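Local coordinates for cytoplasmic export protein 1 (Saccharomyces cerevisiae, PDB 3VWA) that takes part in nuclear tRNA export, where it may collect tRNAs at the nuclear pore complex and deliver aminoacylated tRNAs to the translation machinery, at residues A[5-10]-A[81-86]; A[12-17]-A[30-35]; A[39-44]-A[88-93]; A[56-61]-A[148-153]; A[142-147]-A[278-283]. One frame throughout, in Å; residues are numbered along the deposited sequence.

Interaction 1 (A[5-10]-A[81-86]); sequences SISNFQ and PQSTFI
S83 reaches across to the turn around I6 and S7 with its short side chain. Its CB packs against CB of I6 at 3.6 Å, while the end of the isoleucine chain leads away. One bond further, S83 OG accepts the backbone N-H of S7, with N to OG 3.1 Å and a nearly straight N-H...O angle of 164°. S5 CB flanks the same oxygen at 3.9 Å. The I6 N-H goes to the carboxylate of D80. I6 to F9 form a type I beta turn in the loop ahead of the first strand of the kinase-like domain, and the partner segment runs into strand 85-89 of that domain's N-terminal sheet. A compact serine suits position 83, being small enough to sit close to the turn and polar enough to take a main-chain N-H. S7 holds OG between its backbone N and carbonyl carbon (chi1 68°), which brings it 3.6 Å from OG of S83. S7 OG also gives a weak bond to N8 OD1. S7 CB meets the edge of the F85 ring, 3.8 Å from CE2. A water bonded to S5 OG at 2.6 Å accepts a weak bond from Q82 NE2.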
# COMPACT_ATOMS: atom_id res chain seq x y z
N SER A 5 -30.52 -20.53 -17.82
CA SER A 5 -29.45 -19.60 -18.15
C SER A 5 -28.15 -20.32 -18.40
O SER A 5 -27.81 -21.28 -17.70
CB SER A 5 -29.25 -18.57 -17.04
OG SER A 5 -30.39 -17.76 -17.01
N ILE A 6 -27.42 -19.83 -19.41
CA ILE A 6 -26.01 -20.18 -19.61
C ILE A 6 -25.16 -19.91 -18.33
O ILE A 6 -24.36 -20.79 -17.91
CB ILE A 6 -25.42 -19.45 -20.85
CG1 ILE A 6 -25.83 -20.17 -22.15
CG2 ILE A 6 -23.91 -19.28 -20.76
CD1 ILE A 6 -25.39 -21.62 -22.28
N SER A 7 -25.35 -18.74 -17.70
CA SER A 7 -24.70 -18.41 -16.42
C SER A 7 -24.95 -19.37 -15.22
O SER A 7 -24.12 -19.46 -14.29
CB SER A 7 -24.95 -16.96 -16.01
OG SER A 7 -26.31 -16.75 -15.66
N ASN A 8 -26.09 -20.06 -15.22
CA ASN A 8 -26.47 -20.96 -14.12
C ASN A 8 -26.23 -22.44 -14.43
O ASN A 8 -26.42 -23.27 -13.56
CB ASN A 8 -27.94 -20.76 -13.70
CG ASN A 8 -28.22 -19.37 -13.13
OD1 ASN A 8 -27.29 -18.57 -12.87
ND2 ASN A 8 -29.50 -19.07 -12.94
N PHE A 9 -25.76 -22.72 -15.64
CA PHE A 9 -25.48 -24.07 -16.12
C PHE A 9 -24.02 -24.16 -16.56
O PHE A 9 -23.64 -23.58 -17.59
CB PHE A 9 -26.37 -24.35 -17.35
CG PHE A 9 -26.09 -25.65 -18.05
CD1 PHE A 9 -25.12 -25.73 -19.06
CD2 PHE A 9 -26.82 -26.80 -17.73
CE1 PHE A 9 -24.86 -26.94 -19.71
CE2 PHE A 9 -26.58 -28.00 -18.38
CZ PHE A 9 -25.59 -28.08 -19.36
N GLN A 10 -23.19 -24.85 -15.78
CA GLN A 10 -21.82 -25.18 -16.22
C GLN A 10 -20.91 -23.96 -16.55
O GLN A 10 -19.97 -24.09 -17.38
CB GLN A 10 -21.88 -26.07 -17.46
CG GLN A 10 -21.08 -27.35 -17.36
CD GLN A 10 -22.00 -28.53 -17.19
OE1 GLN A 10 -22.22 -29.30 -18.13
NE2 GLN A 10 -22.56 -28.67 -16.00
N PRO A 81 -29.23 -14.36 -24.85
CA PRO A 81 -29.31 -12.94 -24.49
C PRO A 81 -29.61 -12.99 -23.00
O PRO A 81 -30.06 -14.01 -22.52
CB PRO A 81 -30.53 -12.46 -25.26
CG PRO A 81 -31.39 -13.69 -25.45
CD PRO A 81 -30.46 -14.85 -25.52
N GLN A 82 -29.36 -11.94 -22.25
CA GLN A 82 -29.43 -12.12 -20.77
C GLN A 82 -28.44 -13.19 -20.17
O GLN A 82 -28.32 -13.28 -18.97
CB GLN A 82 -30.88 -12.29 -20.27
CG GLN A 82 -31.39 -13.72 -20.09
CD GLN A 82 -32.90 -13.79 -19.97
OE1 GLN A 82 -33.61 -12.81 -20.26
NE2 GLN A 82 -33.41 -14.95 -19.55
N SER A 83 -27.75 -13.97 -21.01
CA SER A 83 -26.43 -14.53 -20.63
C SER A 83 -25.34 -14.11 -21.63
O SER A 83 -24.44 -14.89 -21.97
CB SER A 83 -26.43 -16.06 -20.54
OG SER A 83 -26.76 -16.48 -19.24
N THR A 84 -25.42 -12.88 -22.12
CA THR A 84 -24.44 -12.39 -23.11
C THR A 84 -23.30 -11.64 -22.40
O THR A 84 -23.50 -10.56 -21.83
CB THR A 84 -25.16 -11.63 -24.24
OG1 THR A 84 -26.04 -12.56 -24.89
CG2 THR A 84 -24.18 -11.10 -25.29
N PHE A 85 -22.12 -12.25 -22.41
CA PHE A 85 -20.98 -11.76 -21.63
C PHE A 85 -19.72 -11.58 -22.44
O PHE A 85 -19.48 -12.27 -23.43
CB PHE A 85 -20.61 -12.70 -20.50
CG PHE A 85 -21.74 -13.05 -19.56
CD1 PHE A 85 -22.39 -12.05 -18.81
CD2 PHE A 85 -22.11 -14.39 -19.34
CE1 PHE A 85 -23.39 -12.37 -17.90
CE2 PHE A 85 -23.15 -14.72 -18.43
CZ PHE A 85 -23.78 -13.70 -17.71
N ILE A 86 -18.93 -10.61 -21.98
CA ILE A 86 -17.52 -10.51 -22.30
C ILE A 86 -16.77 -10.56 -20.97
O ILE A 86 -16.96 -9.71 -20.05
CB ILE A 86 -17.19 -9.21 -23.06
CG1 ILE A 86 -18.02 -9.09 -24.36
CG2 ILE A 86 -15.69 -9.11 -23.32
CD1 ILE A 86 -17.96 -7.72 -25.04
O HOH W 1 -32.81 -16.86 -17.48

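Interaction 2 (A[12-17]-A[30-35]); sequences PYTIEE and DGTRKA
T14 and T32 each turn OG1 into the position between backbone N and carbonyl carbon (chi1 61° and 90°), and this brings the two hydroxyls together as a hydrogen bond, OG1 to OG1 3.1 Å. The same rotation of T14 sets CG2 beside its N, where it presses against the aliphatic chain of K34, tightly at 3.5 Å from CG. On the other face, Y13 and R33 run side by side: Y13 CE1 lies 3.5 Å from R33 CG, with ring and guanidinium planes 34° apart. The tyrosine OH is hydrogen-bonded to E75, and the guanidinium forms a salt bridge with D36. The strands belong to the N-terminal sheet of the kinase-like domain, strand 13-15 pairing antiparallel with strand 26-33. T14 and T32 form a hydrogen-bonded pair, N of T14 to O of T32 measuring 2.9 Å. On one side of this pair K34 N gives a nearly straight bond to P12 O at 2.9 Å, and on the other E16 N bonds to D30 O at 3.0 Å. G31 must be small, since a CB would collide with the carbonyl oxygen of T14. E16 and D30 carboxylates lie alongside, the latter in a long, weak ion pair with R90.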
# COMPACT_ATOMS: atom_id res chain seq x y z
N PRO A 12 -18.12 -21.12 -16.39
CA PRO A 12 -16.74 -21.09 -15.87
C PRO A 12 -16.40 -19.96 -14.84
O PRO A 12 -15.29 -19.92 -14.34
CB PRO A 12 -15.88 -20.92 -17.13
CG PRO A 12 -16.80 -21.05 -18.30
CD PRO A 12 -18.21 -20.82 -17.82
N TYR A 13 -17.34 -19.07 -14.53
CA TYR A 13 -17.02 -17.94 -13.68
C TYR A 13 -18.10 -17.76 -12.65
O TYR A 13 -19.26 -18.12 -12.89
CB TYR A 13 -16.87 -16.68 -14.53
CG TYR A 13 -15.90 -16.88 -15.71
CD1 TYR A 13 -14.54 -16.71 -15.54
CD2 TYR A 13 -16.36 -17.25 -16.96
CE1 TYR A 13 -13.65 -16.90 -16.61
CE2 TYR A 13 -15.50 -17.43 -18.03
CZ TYR A 13 -14.15 -17.27 -17.85
OH TYR A 13 -13.29 -17.46 -18.91
N THR A 14 -17.73 -17.24 -11.50
CA THR A 14 -18.78 -16.79 -10.59
C THR A 14 -18.94 -15.28 -10.77
O THR A 14 -17.99 -14.59 -11.11
CB THR A 14 -18.41 -17.07 -9.14
OG1 THR A 14 -17.21 -16.37 -8.84
CG2 THR A 14 -18.21 -18.58 -8.92
N ILE A 15 -20.13 -14.77 -10.54
CA ILE A 15 -20.40 -13.36 -10.77
C ILE A 15 -21.01 -12.80 -9.53
O ILE A 15 -21.97 -13.36 -8.95
CB ILE A 15 -21.38 -13.12 -11.95
CG1 ILE A 15 -20.86 -13.78 -13.23
CG2 ILE A 15 -21.65 -11.63 -12.19
CD1 ILE A 15 -21.96 -13.93 -14.28
N GLU A 16 -20.47 -11.67 -9.09
CA GLU A 16 -21.08 -11.03 -7.93
C GLU A 16 -22.45 -10.47 -8.30
O GLU A 16 -22.75 -10.25 -9.49
CB GLU A 16 -20.17 -9.97 -7.35
CG GLU A 16 -19.02 -10.54 -6.54
CD GLU A 16 -18.64 -9.59 -5.44
OE1 GLU A 16 -17.90 -8.63 -5.75
OE2 GLU A 16 -19.12 -9.80 -4.29
N GLU A 17 -23.26 -10.26 -7.27
CA GLU A 17 -24.68 -10.03 -7.42
C GLU A 17 -25.04 -8.62 -7.90
O GLU A 17 -26.04 -8.46 -8.61
CB GLU A 17 -25.40 -10.33 -6.09
CG GLU A 17 -26.90 -10.50 -6.22
CD GLU A 17 -27.44 -11.68 -5.41
OE1 GLU A 17 -28.49 -11.50 -4.73
OE2 GLU A 17 -26.83 -12.78 -5.43
N ASP A 30 -17.76 -7.51 -10.88
CA ASP A 30 -16.58 -8.33 -10.49
C ASP A 30 -16.98 -9.81 -10.48
O ASP A 30 -18.11 -10.14 -10.17
CB ASP A 30 -16.05 -8.01 -9.08
CG ASP A 30 -15.48 -6.59 -8.95
OD1 ASP A 30 -15.10 -5.99 -9.97
OD2 ASP A 30 -15.43 -6.07 -7.82
N GLY A 31 -16.01 -10.67 -10.80
CA GLY A 31 -16.19 -12.08 -10.76
C GLY A 31 -14.86 -12.73 -10.47
O GLY A 31 -13.85 -12.04 -10.26
N THR A 32 -14.87 -14.06 -10.48
CA THR A 32 -13.67 -14.84 -10.28
C THR A 32 -13.84 -16.03 -11.21
O THR A 32 -14.97 -16.53 -11.40
CB THR A 32 -13.52 -15.39 -8.83
OG1 THR A 32 -14.15 -16.67 -8.74
CG2 THR A 32 -14.14 -14.48 -7.75
N ARG A 33 -12.74 -16.45 -11.81
CA ARG A 33 -12.68 -17.65 -12.64
C ARG A 33 -12.70 -18.85 -11.68
O ARG A 33 -11.91 -18.89 -10.71
CB ARG A 33 -11.42 -17.65 -13.51
CG ARG A 33 -11.44 -18.69 -14.63
CD ARG A 33 -10.03 -19.09 -15.03
NE ARG A 33 -9.56 -18.50 -16.27
CZ ARG A 33 -8.30 -18.13 -16.52
NH1 ARG A 33 -7.99 -17.63 -17.70
NH2 ARG A 33 -7.35 -18.23 -15.61
N LYS A 34 -13.63 -19.79 -11.91
CA LYS A 34 -13.87 -20.86 -10.91
C LYS A 34 -12.71 -21.82 -10.66
O LYS A 34 -12.21 -21.91 -9.53
CB LYS A 34 -15.17 -21.63 -11.19
CG LYS A 34 -16.29 -21.09 -10.33
CD LYS A 34 -17.50 -22.02 -10.33
CE LYS A 34 -18.06 -22.13 -11.74
NZ LYS A 34 -19.55 -22.03 -11.73
N ALA A 35 -12.26 -22.47 -11.73
CA ALA A 35 -11.21 -23.48 -11.65
C ALA A 35 -9.99 -22.90 -10.97
O ALA A 35 -9.45 -23.48 -10.03
CB ALA A 35 -10.88 -23.95 -13.06

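Interaction 3 (A[39-44]-A[88-93]); sequences PVTVFK and TERVVP
T41, R90 and T88 carry this contact. T41 and T88 form an antiparallel hydrogen-bonded pair, T88 N to T41 O at 2.8 Å and T41 N to T88 O at 3.0 Å, and their side chains lie side by side. A hydroxyl suits position 88, since T88 OG1 bonds O of E89 at 2.8 Å. After T88 the regular pairing gives way to contacts made by side chains, in what probably corresponds to the hinge between the lobes of protein kinases. T41 OG1 accepts the N-H of V91 at 3.0 Å. R90 starts with CG anti to its backbone N (chi1 -176°), then bends twice and crosses the T41 side chain at about a right angle. R90 NE donates to V40 O at 2.8 Å, from well above the carbonyl plane, and P39 CB lies over one guanidinium face. NH1 goes on to G31 O. The guanidinium is thus probably steadied by carbonyls of two adjacent strands, V40 and G31, with D30 a long, weak ion partner.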
# COMPACT_ATOMS: atom_id res chain seq x y z
N PRO A 39 -9.30 -13.49 -10.39
CA PRO A 39 -10.23 -12.35 -10.45
C PRO A 39 -10.49 -11.87 -11.87
O PRO A 39 -9.56 -11.67 -12.62
CB PRO A 39 -9.49 -11.25 -9.68
CG PRO A 39 -8.58 -11.99 -8.74
CD PRO A 39 -8.11 -13.16 -9.59
N VAL A 40 -11.75 -11.70 -12.23
CA VAL A 40 -12.08 -11.29 -13.59
C VAL A 40 -13.16 -10.24 -13.54
O VAL A 40 -13.78 -10.00 -12.51
CB VAL A 40 -12.63 -12.48 -14.42
CG1 VAL A 40 -11.60 -13.63 -14.52
CG2 VAL A 40 -13.94 -13.01 -13.82
N THR A 41 -13.40 -9.61 -14.66
CA THR A 41 -14.53 -8.68 -14.74
C THR A 41 -15.42 -9.22 -15.82
O THR A 41 -14.96 -9.56 -16.90
CB THR A 41 -14.05 -7.27 -15.13
OG1 THR A 41 -13.43 -6.73 -13.98
CG2 THR A 41 -15.23 -6.35 -15.52
N VAL A 42 -16.70 -9.27 -15.51
CA VAL A 42 -17.72 -9.78 -16.39
C VAL A 42 -18.61 -8.61 -16.88
O VAL A 42 -19.28 -7.91 -16.07
CB VAL A 42 -18.56 -10.84 -15.62
CG1 VAL A 42 -19.81 -11.20 -16.41
CG2 VAL A 42 -17.70 -12.07 -15.26
N PHE A 43 -18.61 -8.38 -18.18
CA PHE A 43 -19.51 -7.41 -18.78
C PHE A 43 -20.76 -8.13 -19.31
O PHE A 43 -20.69 -9.02 -20.19
CB PHE A 43 -18.83 -6.64 -19.91
CG PHE A 43 -17.76 -5.69 -19.45
CD1 PHE A 43 -18.09 -4.37 -19.07
CD2 PHE A 43 -16.41 -6.08 -19.47
CE1 PHE A 43 -17.05 -3.49 -18.69
CE2 PHE A 43 -15.42 -5.20 -19.07
CZ PHE A 43 -15.74 -3.92 -18.70
N LYS A 44 -21.89 -7.75 -18.75
CA LYS A 44 -23.15 -8.37 -19.08
C LYS A 44 -23.93 -7.38 -19.94
O LYS A 44 -24.19 -6.26 -19.51
CB LYS A 44 -23.92 -8.68 -17.80
CG LYS A 44 -25.36 -9.12 -18.03
CD LYS A 44 -25.84 -9.93 -16.84
CE LYS A 44 -26.78 -11.02 -17.32
NZ LYS A 44 -27.95 -10.44 -18.01
N THR A 88 -13.23 -10.45 -18.95
CA THR A 88 -11.86 -9.86 -19.17
C THR A 88 -11.07 -10.00 -17.93
O THR A 88 -11.62 -10.41 -16.89
CB THR A 88 -11.91 -8.33 -19.46
OG1 THR A 88 -12.43 -7.64 -18.31
CG2 THR A 88 -12.76 -8.04 -20.68
N GLU A 89 -9.79 -9.66 -18.00
CA GLU A 89 -9.01 -9.50 -16.76
C GLU A 89 -9.74 -8.49 -15.82
O GLU A 89 -10.54 -7.68 -16.24
CB GLU A 89 -7.54 -9.07 -16.99
CG GLU A 89 -6.86 -9.61 -18.24
CD GLU A 89 -5.47 -10.25 -17.98
OE1 GLU A 89 -4.41 -9.58 -18.13
OE2 GLU A 89 -5.44 -11.45 -17.63
N ARG A 90 -9.50 -8.60 -14.53
CA ARG A 90 -10.15 -7.72 -13.62
C ARG A 90 -9.75 -6.30 -13.99
O ARG A 90 -8.57 -5.96 -14.03
CB ARG A 90 -9.71 -8.02 -12.20
CG ARG A 90 -10.45 -7.16 -11.17
CD ARG A 90 -11.97 -7.35 -11.22
NE ARG A 90 -12.42 -8.58 -10.57
CZ ARG A 90 -12.53 -8.73 -9.25
NH1 ARG A 90 -12.93 -9.90 -8.75
NH2 ARG A 90 -12.24 -7.71 -8.42
N VAL A 91 -10.75 -5.49 -14.29
CA VAL A 91 -10.53 -4.08 -14.49
C VAL A 91 -11.40 -3.27 -13.52
O VAL A 91 -12.33 -3.81 -12.92
CB VAL A 91 -10.84 -3.63 -15.92
CG1 VAL A 91 -9.74 -4.09 -16.87
CG2 VAL A 91 -12.25 -4.10 -16.35
N VAL A 92 -11.06 -1.98 -13.42
CA VAL A 92 -11.70 -1.00 -12.54
C VAL A 92 -12.14 0.15 -13.44
O VAL A 92 -11.35 0.64 -14.26
CB VAL A 92 -10.76 -0.54 -11.39
CG1 VAL A 92 -11.37 0.61 -10.58
CG2 VAL A 92 -10.54 -1.71 -10.43
N PRO A 93 -13.41 0.53 -13.38
CA PRO A 93 -13.74 1.68 -14.23
C PRO A 93 -13.12 2.98 -13.69
O PRO A 93 -13.03 3.16 -12.51
CB PRO A 93 -15.26 1.73 -14.17
CG PRO A 93 -15.64 1.04 -12.89
CD PRO A 93 -14.53 0.07 -12.55
O HOH W 2 -7.45 -10.83 -14.22

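Interaction 4 (A[56-61]-A[148-153]); sequences LNAVHK and GLELCS
N57 projects from the helix into the turn formed by L149 to C152, and both amide N-H bonds are used. ND2 donates to the carbonyl O of C152 and to that of E150, each at 2.9 Å. Both oxygens lie close to the amide plane, but ND2 sits well above the carbonyl plane of E150 and is tilted from that of C152. N57 OD1 is satisfied within the helix: K61 NZ bonds to it at 3.3 Å and also to H60 ND1. C152 N closes the type I turn on L149 O, and E150 OE2 accepts from W26 NE1. K61 CB packs on L149 CG at 3.8 Å, and K61 CG on C152 CB. A leucine in place of N57 would probably leave both carbonyls without their shared donor and K61 NZ without one acceptor. Helix 52-64 probably corresponds to the kinase C-helix, and this loop to the start of the activation segment. The N57 amide thus satisfies two main-chain oxygens of the turn, while K61 and A58 pack beside it.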
# COMPACT_ATOMS: atom_id res chain seq x y z
N LEU A 56 -23.49 -7.65 -30.53
CA LEU A 56 -22.85 -8.76 -31.31
C LEU A 56 -21.52 -8.38 -31.96
O LEU A 56 -20.57 -9.16 -31.99
CB LEU A 56 -23.84 -9.30 -32.38
CG LEU A 56 -24.83 -10.46 -32.08
CD1 LEU A 56 -24.79 -10.99 -30.64
CD2 LEU A 56 -26.25 -10.11 -32.54
N ASN A 57 -21.44 -7.16 -32.49
CA ASN A 57 -20.16 -6.69 -33.03
C ASN A 57 -19.14 -6.60 -31.89
O ASN A 57 -18.00 -7.09 -32.05
CB ASN A 57 -20.33 -5.35 -33.77
CG ASN A 57 -19.05 -4.87 -34.43
OD1 ASN A 57 -18.45 -5.58 -35.23
ND2 ASN A 57 -18.61 -3.67 -34.07
N ALA A 58 -19.55 -6.05 -30.74
CA ALA A 58 -18.66 -5.98 -29.57
C ALA A 58 -18.15 -7.33 -29.17
O ALA A 58 -16.95 -7.48 -28.97
CB ALA A 58 -19.31 -5.31 -28.35
N VAL A 59 -19.03 -8.31 -28.98
CA VAL A 59 -18.58 -9.68 -28.77
C VAL A 59 -17.54 -10.15 -29.78
O VAL A 59 -16.51 -10.70 -29.40
CB VAL A 59 -19.75 -10.68 -28.76
CG1 VAL A 59 -19.22 -12.14 -28.83
CG2 VAL A 59 -20.59 -10.47 -27.51
N HIS A 60 -17.80 -9.91 -31.06
CA HIS A 60 -16.94 -10.43 -32.13
C HIS A 60 -15.58 -9.77 -32.11
O HIS A 60 -14.52 -10.43 -32.15
CB HIS A 60 -17.66 -10.25 -33.49
CG HIS A 60 -16.83 -10.65 -34.67
ND1 HIS A 60 -16.45 -9.76 -35.61
CD2 HIS A 60 -16.27 -11.88 -35.04
CE1 HIS A 60 -15.69 -10.39 -36.54
NE2 HIS A 60 -15.58 -11.68 -36.18
N LYS A 61 -15.58 -8.46 -32.00
CA LYS A 61 -14.30 -7.74 -31.91
C LYS A 61 -13.49 -8.11 -30.66
O LYS A 61 -12.31 -8.32 -30.71
CB LYS A 61 -14.52 -6.25 -32.04
CG LYS A 61 -15.10 -5.86 -33.40
CD LYS A 61 -14.26 -6.46 -34.54
CE LYS A 61 -14.65 -5.96 -35.93
NZ LYS A 61 -15.72 -6.81 -36.53
N GLY A 148 -15.33 -1.19 -25.11
CA GLY A 148 -16.44 -0.68 -25.91
C GLY A 148 -16.22 -0.75 -27.40
O GLY A 148 -15.91 0.25 -28.08
N LEU A 149 -16.51 -1.92 -27.92
CA LEU A 149 -16.13 -2.30 -29.25
C LEU A 149 -17.41 -2.39 -30.13
O LEU A 149 -17.38 -2.91 -31.26
CB LEU A 149 -15.40 -3.63 -29.09
CG LEU A 149 -13.88 -3.75 -29.28
CD1 LEU A 149 -13.06 -2.45 -29.21
CD2 LEU A 149 -13.31 -4.85 -28.38
N GLU A 150 -18.51 -1.84 -29.63
CA GLU A 150 -19.83 -1.87 -30.33
C GLU A 150 -19.81 -1.44 -31.79
O GLU A 150 -20.47 -2.04 -32.65
CB GLU A 150 -20.88 -1.04 -29.59
CG GLU A 150 -21.18 -1.52 -28.18
CD GLU A 150 -20.18 -1.04 -27.14
OE1 GLU A 150 -19.26 -0.29 -27.48
OE2 GLU A 150 -20.34 -1.41 -25.96
N LEU A 151 -19.05 -0.38 -32.08
CA LEU A 151 -19.03 0.21 -33.41
C LEU A 151 -17.77 -0.18 -34.18
O LEU A 151 -17.60 0.16 -35.33
CB LEU A 151 -19.10 1.75 -33.26
CG LEU A 151 -20.44 2.35 -32.83
CD1 LEU A 151 -20.34 3.87 -32.92
CD2 LEU A 151 -21.57 1.87 -33.73
N CYS A 152 -16.87 -0.89 -33.51
CA CYS A 152 -15.55 -1.12 -34.05
C CYS A 152 -15.56 -1.93 -35.34
O CYS A 152 -16.16 -3.03 -35.42
CB CYS A 152 -14.71 -1.85 -33.01
SG CYS A 152 -13.03 -2.14 -33.57
N SER A 153 -14.89 -1.40 -36.34
CA SER A 153 -14.68 -2.08 -37.63
C SER A 153 -13.36 -1.62 -38.31
O SER A 153 -12.78 -0.57 -37.97
CB SER A 153 -15.89 -1.85 -38.58
OG SER A 153 -16.69 -0.73 -38.16

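Interaction 5 (A[142-147]-A[278-283]); sequences GEWVLF and NLTPGM
W144 and T280 meet at about a right angle, the indole presenting its N-H edge to the threonine. NE1 donates to OG1 at 3.1 Å with an angle of 168° at the hydrogen, and the oxygen lies 5° out of the ring plane. The methyl stays close too, CG2 being 3.8 Å from NE1. CG of W144 stands beside the backbone N (chi1 -70°), with NE1 pointing at T280. T280 OG1 also gives a weak bond to G142 O at 3.5 Å; a threonine hydroxyl can accept from the indole and donate to the carbonyl at once. The contact joins the small three-stranded sheet of the kinase-like domain, through its outer strand 144-146, to the loop between helices 255-271 and 283-303, on the way to the HEAT repeats. F94 meets the indole edge-to-face and L116 packs on it. A phenylalanine in place of W144 would probably leave the T280 hydroxyl without its donor and freer to turn. Beside this bond the two backbones come close: G142 CA is 3.4 Å from P281 O, a CA-H...O contact. Glycine is needed at 142, where a CB would run into M283 N, and at 282, where one would strike G142 N.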
# COMPACT_ATOMS: atom_id res chain seq x y z
N GLY A 142 -2.56 -0.58 -12.90
CA GLY A 142 -2.81 0.87 -12.84
C GLY A 142 -2.77 1.54 -14.21
O GLY A 142 -2.87 2.76 -14.31
N GLU A 143 -2.67 0.72 -15.26
CA GLU A 143 -2.53 1.22 -16.60
C GLU A 143 -3.93 1.39 -17.18
O GLU A 143 -4.85 0.58 -16.91
CB GLU A 143 -1.74 0.24 -17.52
CG GLU A 143 -0.28 -0.07 -17.16
CD GLU A 143 0.26 -1.28 -17.98
OE1 GLU A 143 -0.37 -2.36 -17.92
OE2 GLU A 143 1.27 -1.18 -18.71
N TRP A 144 -4.05 2.38 -18.05
CA TRP A 144 -5.37 2.76 -18.56
C TRP A 144 -5.62 1.91 -19.75
O TRP A 144 -4.83 1.94 -20.67
CB TRP A 144 -5.38 4.25 -18.97
CG TRP A 144 -5.30 5.17 -17.77
CD1 TRP A 144 -4.95 4.82 -16.46
CD2 TRP A 144 -5.56 6.60 -17.74
NE1 TRP A 144 -5.01 5.90 -15.65
CE2 TRP A 144 -5.37 7.02 -16.35
CE3 TRP A 144 -5.93 7.56 -18.70
CZ2 TRP A 144 -5.51 8.36 -15.95
CZ3 TRP A 144 -6.06 8.92 -18.30
CH2 TRP A 144 -5.86 9.30 -16.94
N VAL A 145 -6.74 1.18 -19.71
CA VAL A 145 -7.24 0.29 -20.77
C VAL A 145 -8.66 0.67 -21.34
O VAL A 145 -9.45 1.36 -20.69
CB VAL A 145 -7.13 -1.21 -20.35
CG1 VAL A 145 -5.65 -1.64 -20.26
CG2 VAL A 145 -7.85 -1.49 -19.02
N LEU A 146 -8.99 0.18 -22.55
CA LEU A 146 -10.17 0.64 -23.27
C LEU A 146 -11.20 -0.46 -23.46
O LEU A 146 -10.89 -1.62 -23.70
CB LEU A 146 -9.80 1.20 -24.65
CG LEU A 146 -9.23 2.63 -24.63
CD1 LEU A 146 -8.69 3.06 -26.00
CD2 LEU A 146 -10.27 3.63 -24.08
N PHE A 147 -12.44 -0.05 -23.28
CA PHE A 147 -13.53 -0.93 -23.49
C PHE A 147 -14.51 -0.33 -24.50
O PHE A 147 -14.55 0.88 -24.70
CB PHE A 147 -14.24 -1.18 -22.18
CG PHE A 147 -15.48 -1.98 -22.33
CD1 PHE A 147 -15.40 -3.37 -22.53
CD2 PHE A 147 -16.75 -1.35 -22.33
CE1 PHE A 147 -16.56 -4.14 -22.68
CE2 PHE A 147 -17.90 -2.11 -22.48
CZ PHE A 147 -17.80 -3.51 -22.67
N ASN A 278 -1.55 10.48 -5.55
CA ASN A 278 -2.73 10.80 -6.36
C ASN A 278 -2.62 10.16 -7.73
O ASN A 278 -3.11 10.71 -8.71
CB ASN A 278 -2.91 12.31 -6.53
CG ASN A 278 -3.13 13.01 -5.20
OD1 ASN A 278 -2.29 13.77 -4.76
ND2 ASN A 278 -4.21 12.68 -4.52
N LEU A 279 -1.98 8.99 -7.80
CA LEU A 279 -2.00 8.22 -9.05
C LEU A 279 -3.18 7.25 -9.09
O LEU A 279 -3.68 6.83 -8.03
CB LEU A 279 -0.69 7.46 -9.15
CG LEU A 279 0.55 8.32 -9.32
CD1 LEU A 279 1.78 7.43 -9.29
CD2 LEU A 279 0.47 9.04 -10.65
N THR A 280 -3.63 6.85 -10.28
CA THR A 280 -4.62 5.73 -10.32
C THR A 280 -4.10 4.48 -9.62
O THR A 280 -2.93 4.09 -9.79
CB THR A 280 -5.14 5.36 -11.72
OG1 THR A 280 -4.10 5.55 -12.69
CG2 THR A 280 -6.36 6.24 -12.07
N PRO A 281 -4.94 3.89 -8.75
CA PRO A 281 -4.51 2.70 -8.02
C PRO A 281 -4.02 1.61 -8.94
O PRO A 281 -4.56 1.39 -10.03
CB PRO A 281 -5.80 2.25 -7.30
CG PRO A 281 -6.92 3.09 -7.88
CD PRO A 281 -6.25 4.37 -8.26
N GLY A 282 -2.97 0.93 -8.52
CA GLY A 282 -2.51 -0.24 -9.25
C GLY A 282 -1.06 -0.16 -9.56
O GLY A 282 -0.36 -1.14 -9.35
N MSE A 283 -0.59 1.02 -10.04
CA MSE A 283 0.81 1.08 -10.51
C MSE A 283 1.77 0.96 -9.36
O MSE A 283 2.82 0.25 -9.44
CB MSE A 283 1.18 2.33 -11.32
CG MSE A 283 2.52 1.91 -11.93
SE MSE A 283 3.35 3.23 -13.07
CE MSE A 283 3.44 4.93 -12.07

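In the fold
Interactions 1, 2 and 3 all reach the N-terminal sheet of the kinase-like domain and touch in turn. Interactions 2 and 3, with centres 10 Å apart, are joined by bonds of G31 to V40 and R90; F85 of interaction 1 packs on I15 of interaction 2 and on V42 and K44 of interaction 3. Interaction 4 adds helix 52-64, which I86 and T84 of interaction 1 touch. Interaction 5 lies beyond the hinge-like segment: its centre is 14 Å from that of interaction 3, and F43 stacks on F147 while V91 packs against V145. Segments 142-147 and 148-153 are consecutive, so one run of chain links helix 52-64 to the loop leading toward the HEAT repeats.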